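Local coordinates for protein beta-lactamase (Chitinophaga pinensis, PDB 6N36) that probably hydrolyses the amide bond of beta-lactam rings at a site holding two zinc ions, as a member of the metallo-beta-lactamase superfamily, at residues P201-G204 / K205-Y209; D254-L257 / D258-Q262. All blocks are in the same frame, centred on the assembly; numbering follows the deposited sequence. Where two conformers were deposited one is given.

Contact 1. Residues P201-G204 / K205-Y209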
ATOM      1  N   PRO A 201      14.140 -10.742  14.125  1.00 21.20           N
ATOM      2  CA  PRO A 201      15.376 -10.241  14.717  1.00 21.34           C
ATOM      3  C   PRO A 201      16.010  -9.102  13.906  1.00 21.67           C
ATOM      4  O   PRO A 201      16.671  -8.278  14.563  1.00 23.23           O
ATOM      5  CB  PRO A 201      16.297 -11.460  14.754  1.00 23.01           C
ATOM      6  CG  PRO A 201      15.352 -12.632  14.729  1.00 23.66           C
ATOM      7  CD  PRO A 201      14.139 -12.202  13.973  1.00 22.47           C
ATOM      8  N   GLU A 202      15.763  -9.016  12.609  1.00 21.58           N
ATOM      9  CA  GLU A 202      16.416  -7.967  11.769  0.60 23.11           C
ATOM     10  C   GLU A 202      15.591  -6.683  11.705  1.00 21.93           C
ATOM     11  O   GLU A 202      15.927  -5.811  10.908  1.00 22.24           O
ATOM     12  CB  GLU A 202      16.707  -8.543  10.391  0.60 25.94           C
ATOM     13  CG  GLU A 202      17.614  -9.752  10.469  0.60 29.27           C
ATOM     14  CD  GLU A 202      19.008  -9.510  11.023  0.60 33.64           C
ATOM     15  OE1 GLU A 202      19.824  -9.000  10.236  0.60 38.15           O
ATOM     16  OE2 GLU A 202      19.278  -9.846  12.241  0.60 39.19           O
ATOM     17  N   VAL A 203      14.554  -6.564  12.521  1.00 19.44           N
ATOM     18  CA  VAL A 203      13.611  -5.446  12.394  1.00 18.94           C
ATOM     19  C   VAL A 203      14.337  -4.091  12.416  1.00 18.53           C
ATOM     20  O   VAL A 203      13.994  -3.252  11.576  1.00 20.22           O
ATOM     21  CB  VAL A 203      12.529  -5.530  13.470  1.00 19.52           C
ATOM     22  CG1 VAL A 203      13.062  -5.461  14.881  1.00 20.48           C
ATOM     23  CG2 VAL A 203      11.521  -4.482  13.240  1.00 19.13           C
ATOM     24  N   GLY A 204      15.229  -3.833  13.342  1.00 19.76           N
ATOM     25  CA  GLY A 204      15.853  -2.495  13.412  1.00 20.11           C
ATOM     26  C   GLY A 204      16.839  -2.272  12.287  1.00 20.66           C
ATOM     27  O   GLY A 204      16.923  -1.134  11.795  1.00 22.46           O
ATOM     28  N   LYS A 205      17.548  -3.294  11.867  1.00 20.49           N
ATOM     29  CA  LYS A 205      18.485  -3.150  10.734  1.00 21.17           C
ATOM     30  C   LYS A 205      17.663  -2.812   9.474  1.00 20.67           C
ATOM     31  O   LYS A 205      18.086  -1.987   8.634  1.00 21.05           O
ATOM     32  CB  LYS A 205      19.290  -4.429  10.566  1.00 23.78           C
ATOM     33  CG  LYS A 205      20.222  -4.700  11.743  1.00 26.54           C
ATOM     34  CD  LYS A 205      21.003  -6.000  11.555  1.00 31.98           C
ATOM     35  CE  LYS A 205      22.004  -6.195  12.658  1.00 38.39           C
ATOM     36  NZ  LYS A 205      21.323  -6.390  13.955  1.00 43.60           N
ATOM     37  N   ASP A 206      16.490  -3.451   9.344  1.00 19.79           N
ATOM     38  CA  ASP A 206      15.613  -3.254   8.177  1.00 19.89           C
ATOM     39  C   ASP A 206      15.054  -1.834   8.192  1.00 18.64           C
ATOM     40  O   ASP A 206      15.000  -1.178   7.152  1.00 19.18           O
ATOM     41  CB  ASP A 206      14.518  -4.312   8.149  1.00 20.35           C
ATOM     42  CG  ASP A 206      14.930  -5.594   7.480  1.00 20.93           C
ATOM     43  OD1 ASP A 206      16.089  -5.697   6.958  1.00 23.22           O
ATOM     44  OD2 ASP A 206      14.072  -6.565   7.486  1.00 21.12           O
ATOM     45  N   TYR A 207      14.533  -1.370   9.321  1.00 18.70           N
ATOM     46  CA  TYR A 207      14.006   0.001   9.396  1.00 18.98           C
ATOM     47  C   TYR A 207      15.105   1.006   9.066  1.00 19.21           C
ATOM     48  O   TYR A 207      14.836   1.948   8.321  1.00 19.66           O
ATOM     49  CB  TYR A 207      13.469   0.330  10.783  1.00 19.27           C
ATOM     50  CG  TYR A 207      12.010   0.030  11.007  1.00 19.17           C
ATOM     51  CD1 TYR A 207      11.024   0.791  10.403  1.00 19.08           C
ATOM     52  CD2 TYR A 207      11.630  -1.022  11.819  1.00 18.06           C
ATOM     53  CE1 TYR A 207       9.693   0.571  10.687  1.00 18.88           C
ATOM     54  CE2 TYR A 207      10.289  -1.247  12.114  1.00 19.12           C
ATOM     55  CZ  TYR A 207       9.320  -0.477  11.515  1.00 18.36           C
ATOM     56  OH  TYR A 207       8.002  -0.687  11.871  1.00 18.46           O
ATOM     57  N   ALA A 208      16.304   0.776   9.544  1.00 19.86           N
ATOM     58  CA  ALA A 208      17.428   1.696   9.285  1.00 20.31           C
ATOM     59  C   ALA A 208      17.702   1.764   7.784  1.00 20.18           C
ATOM     60  O   ALA A 208      17.856   2.866   7.191  1.00 20.77           O
ATOM     61  CB  ALA A 208      18.659   1.311  10.023  1.00 20.98           C
ATOM     62  N   TYR A 209      17.723   0.589   7.138  1.00 19.95           N
ATOM     63  CA  TYR A 209      17.905   0.476   5.681  1.00 20.49           C
ATOM     64  C   TYR A 209      16.814   1.253   4.958  1.00 19.82           C
ATOM     65  O   TYR A 209      17.066   2.106   4.064  1.00 20.91           O
ATOM     66  CB  TYR A 209      17.968  -0.991   5.221  1.00 20.43           C
ATOM     67  CG  TYR A 209      17.781  -1.129   3.732  1.00 20.74           C
ATOM     68  CD1 TYR A 209      18.838  -0.962   2.868  1.00 22.04           C
ATOM     69  CD2 TYR A 209      16.537  -1.293   3.154  1.00 19.82           C
ATOM     70  CE1 TYR A 209      18.665  -0.972   1.512  1.00 23.74           C
ATOM     71  CE2 TYR A 209      16.338  -1.324   1.796  1.00 21.54           C
ATOM     72  CZ  TYR A 209      17.437  -1.256   0.951  1.00 22.27           C
ATOM     73  OH  TYR A 209      17.289  -1.226  -0.417  1.00 25.94           O
TER
HETATM   74  O   HOH W   1      17.419  -5.574  14.133  1.00 23.09           O
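The Y207 ring is met along its CD2-CE2 side by V203, one helical turn earlier: CG2 of V203 lies 3.6 Å from Y207 CE2. The two side chains run side by side and point the same way. V203 O comes in obliquely at the same side, 3.3 Å from Y207 CD2. V203 holds CG2 opposite its own backbone N (CG1 at chi1 61°), and this is the branch that meets the ring. Y121, I188 and Y264 also pack against the side chain of Y207, and a hydrogen bond between its OH and S187 O anchors the hydroxyl. The backbone beneath is the first turn of helix 203-215, the helix of a beta-alpha-beta unit between strands 177-182 and 221-223; the Y207 side chain comes within about 8 Å of a bound zinc ion. E202 occupies the N-cap position, and its carbonyl opens the helical bonding: D206 N donates to E202 O at 2.9 Å. Y207 N to V203 O and A208 N to G204 O continue the pattern. Just ahead of the helix, water 1 donates to P201 O at 2.8 Å and accepts from K205 N at 3.2 Å, tying the approaching loop to the first turn. On the outer side E202 and K205 meet loosely. With E202 bent at chi2 (-63°), its OE1 lies 3.5 Å from K205 CD, beside the aliphatic chain rather than the amine; OE2 and NZ remain 4.4 Å apart, too far for a salt bridge, and E202 has a second conformer. D206 leans CB against E202 O, while its OD2 takes a hydrogen bond with the hydroxyl of Y200.

Contact 2. Residues D254-L257 / D258-Q262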
ATOM      1  N   ASP A 254      10.027  14.290   2.643  1.00 26.26           N
ATOM      2  CA  ASP A 254      11.240  14.408   3.482  1.00 27.38           C
ATOM      3  C   ASP A 254      10.860  14.608   4.948  1.00 26.94           C
ATOM      4  O   ASP A 254      11.532  14.027   5.818  1.00 26.81           O
ATOM      5  CB  ASP A 254      12.119  15.531   2.927  1.00 29.72           C
ATOM      6  CG  ASP A 254      12.853  15.073   1.681  1.00 31.70           C
ATOM      7  OD1 ASP A 254      13.312  13.895   1.691  1.00 36.76           O
ATOM      8  OD2 ASP A 254      13.053  15.900   0.759  1.00 34.38           O
ATOM      9  N   ASP A 255       9.860  15.430   5.234  1.00 26.99           N
ATOM     10  CA  ASP A 255       9.459  15.728   6.624  1.00 29.68           C
ATOM     11  C   ASP A 255       8.948  14.445   7.300  1.00 26.55           C
ATOM     12  O   ASP A 255       9.342  14.200   8.447  1.00 27.06           O
ATOM     13  CB  ASP A 255       8.417  16.841   6.664  1.00 31.69           C
ATOM     14  CG  ASP A 255       9.026  18.210   6.375  1.00 37.23           C
ATOM     15  OD1 ASP A 255      10.285  18.304   6.236  1.00 40.42           O
ATOM     16  OD2 ASP A 255       8.259  19.141   6.208  1.00 43.30           O
ATOM     17  N   VAL A 256       8.136  13.626   6.642  1.00 25.34           N
ATOM     18  CA  VAL A 256       7.598  12.371   7.257  0.60 24.97           C
ATOM     19  C   VAL A 256       8.759  11.398   7.507  1.00 23.94           C
ATOM     20  O   VAL A 256       8.853  10.791   8.576  1.00 24.35           O
ATOM     21  CB  VAL A 256       6.518  11.729   6.356  0.60 25.52           C
ATOM     22  CG1 VAL A 256       6.201  10.300   6.782  0.60 25.53           C
ATOM     23  CG2 VAL A 256       5.257  12.567   6.325  0.60 27.27           C
ATOM     24  N   LEU A 257       9.678  11.259   6.560  1.00 23.11           N
ATOM     25  CA  LEU A 257      10.810  10.324   6.764  1.00 23.65           C
ATOM     26  C   LEU A 257      11.723  10.835   7.879  1.00 24.10           C
ATOM     27  O   LEU A 257      12.210  10.042   8.680  1.00 24.80           O
ATOM     28  CB  LEU A 257      11.581  10.155   5.460  1.00 23.81           C
ATOM     29  CG  LEU A 257      10.869   9.411   4.333  1.00 24.94           C
ATOM     30  CD1 LEU A 257      11.761   9.314   3.120  1.00 26.01           C
ATOM     31  CD2 LEU A 257      10.413   8.028   4.751  1.00 25.15           C
ATOM     32  N   ASP A 258      11.983  12.124   7.930  1.00 25.34           N
ATOM     33  CA  ASP A 258      12.832  12.717   8.997  0.60 26.75           C
ATOM     34  C   ASP A 258      12.168  12.465  10.363  1.00 26.34           C
ATOM     35  O   ASP A 258      12.904  12.120  11.329  1.00 26.25           O
ATOM     36  CB  ASP A 258      13.095  14.199   8.697  0.60 29.49           C
ATOM     37  CG  ASP A 258      14.027  14.458   7.516  0.60 32.55           C
ATOM     38  OD1 ASP A 258      14.652  13.509   7.027  0.60 33.95           O
ATOM     39  OD2 ASP A 258      14.158  15.636   7.108  0.60 34.80           O
ATOM     40  N   GLU A 259      10.841  12.617  10.464  1.00 25.87           N
ATOM     41  CA  GLU A 259      10.120  12.353  11.741  0.60 27.34           C
ATOM     42  C   GLU A 259      10.348  10.886  12.128  1.00 24.95           C
ATOM     43  O   GLU A 259      10.680  10.617  13.308  1.00 24.58           O
ATOM     44  CB  GLU A 259       8.636  12.701  11.656  0.60 29.50           C
ATOM     45  CG  GLU A 259       8.353  14.198  11.558  0.60 34.39           C
ATOM     46  CD  GLU A 259       6.969  14.607  11.070  0.60 38.34           C
ATOM     47  OE1 GLU A 259       6.034  13.780  11.158  0.60 40.55           O
ATOM     48  OE2 GLU A 259       6.821  15.786  10.626  0.60 44.54           O
ATOM     49  N   TRP A 260      10.170   9.961  11.187  1.00 22.89           N
ATOM     50  CA  TRP A 260      10.397   8.549  11.546  1.00 22.34           C
ATOM     51  C   TRP A 260      11.878   8.266  11.856  1.00 21.63           C
ATOM     52  O   TRP A 260      12.154   7.414  12.717  1.00 20.38           O
ATOM     53  CB  TRP A 260       9.773   7.591  10.541  1.00 21.39           C
ATOM     54  CG  TRP A 260       8.286   7.555  10.704  1.00 20.72           C
ATOM     55  CD1 TRP A 260       7.393   8.112   9.850  1.00 21.74           C
ATOM     56  CD2 TRP A 260       7.539   7.035  11.817  1.00 21.91           C
ATOM     57  NE1 TRP A 260       6.121   7.963  10.349  1.00 22.77           N
ATOM     58  CE2 TRP A 260       6.183   7.322  11.558  1.00 21.64           C
ATOM     59  CE3 TRP A 260       7.875   6.381  13.013  1.00 22.91           C
ATOM     60  CZ2 TRP A 260       5.161   6.959  12.451  1.00 23.41           C
ATOM     61  CZ3 TRP A 260       6.857   6.052  13.900  1.00 23.39           C
ATOM     62  CH2 TRP A 260       5.524   6.348  13.621  1.00 22.54           C
ATOM     63  N   GLN A 261      12.821   8.952  11.204  1.00 22.74           N
ATOM     64  CA  GLN A 261      14.253   8.742  11.516  1.00 23.22           C
ATOM     65  C   GLN A 261      14.519   9.226  12.956  1.00 23.06           C
ATOM     66  O   GLN A 261      15.253   8.582  13.669  1.00 23.11           O
ATOM     67  CB  GLN A 261      15.141   9.459  10.510  1.00 24.35           C
ATOM     68  CG  GLN A 261      16.620   9.278  10.792  1.00 25.06           C
ATOM     69  CD  GLN A 261      17.085   7.891  10.409  1.00 26.25           C
ATOM     70  OE1 GLN A 261      16.981   7.531   9.228  1.00 27.10           O
ATOM     71  NE2 GLN A 261      17.518   7.122  11.384  1.00 25.50           N
ATOM     72  N   GLN A 262      13.894  10.329  13.369  1.00 24.35           N
ATOM     73  CA  GLN A 262      14.142  10.833  14.743  1.00 26.65           C
ATOM     74  C   GLN A 262      13.499   9.871  15.737  1.00 24.19           C
ATOM     75  O   GLN A 262      14.117   9.634  16.799  1.00 24.36           O
ATOM     76  CB  GLN A 262      13.558  12.215  14.962  1.00 29.78           C
ATOM     77  CG  GLN A 262      14.257  13.297  14.180  1.00 33.75           C
ATOM     78  CD  GLN A 262      13.425  14.536  14.413  1.00 41.04           C
ATOM     79  OE1 GLN A 262      13.396  15.069  15.524  1.00 46.14           O
ATOM     80  NE2 GLN A 262      12.674  14.945  13.399  1.00 47.66           N
TER
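V256 and W260, a turn apart, stand side by side and point the same way, with V256 CG1 in the plane of the indole at its edge, 4.0 Å from W260 CD1. CG1 comes to this edge because it sits opposite the backbone N of V256 (chi1 166°), although a second conformer of the valine makes the detail less certain. V256 O is nearer, 3.3 Å from W260 CD1, and also accepts from W260 N in one of four successive helical bonds. This is the packed flank of helix 250-268: I185 and S187 of a loop and L211 of helix 203-215 touch the tryptophan, while buried L257 reaches M214 and K215 of that helix, and P186. The other flank is acidic and looser. D255 and E259 are exposed, and E259 extends its chain past D255 O, its CG 3.3 Å from that oxygen. The D258 carboxylate sits beside D254 O without bonding to it, acceptor against acceptor; D258 and E259 both have alternate conformers. D254 is tied down at both oxygens, OD2 by R250 and OD1 by K215 of helix 203-215. In this conformer D258 OD2 stands 4.8 Å from D255 OD1, so these carboxylates probably repel each other mildly, a cost that K215, in a long, weak ion pair with D258 OD1, would partly offset.

Overall arrangement
Contacts 1 and 2 sit on two different helices, 203-215 and 250-268, on the same side of the chain's centre; their centres are 16 Å apart and their nearest atoms about 5 Å apart, without touching. Neighbours bridge them: Y264 of the later helix packs on Y207 and A208, and L211 and K215 of the earlier one meet W260 and D254. Contact 1 is partly buried and belongs to a beta-alpha-beta unit, with a helix start, a water link and a buried tyrosine. Contact 2 is a surface contact within a continuing helix, where one hydrophobic strip backs onto the fold and carboxylates gather outside. Both aromatic side chains lie within about 10 Å of bound zinc.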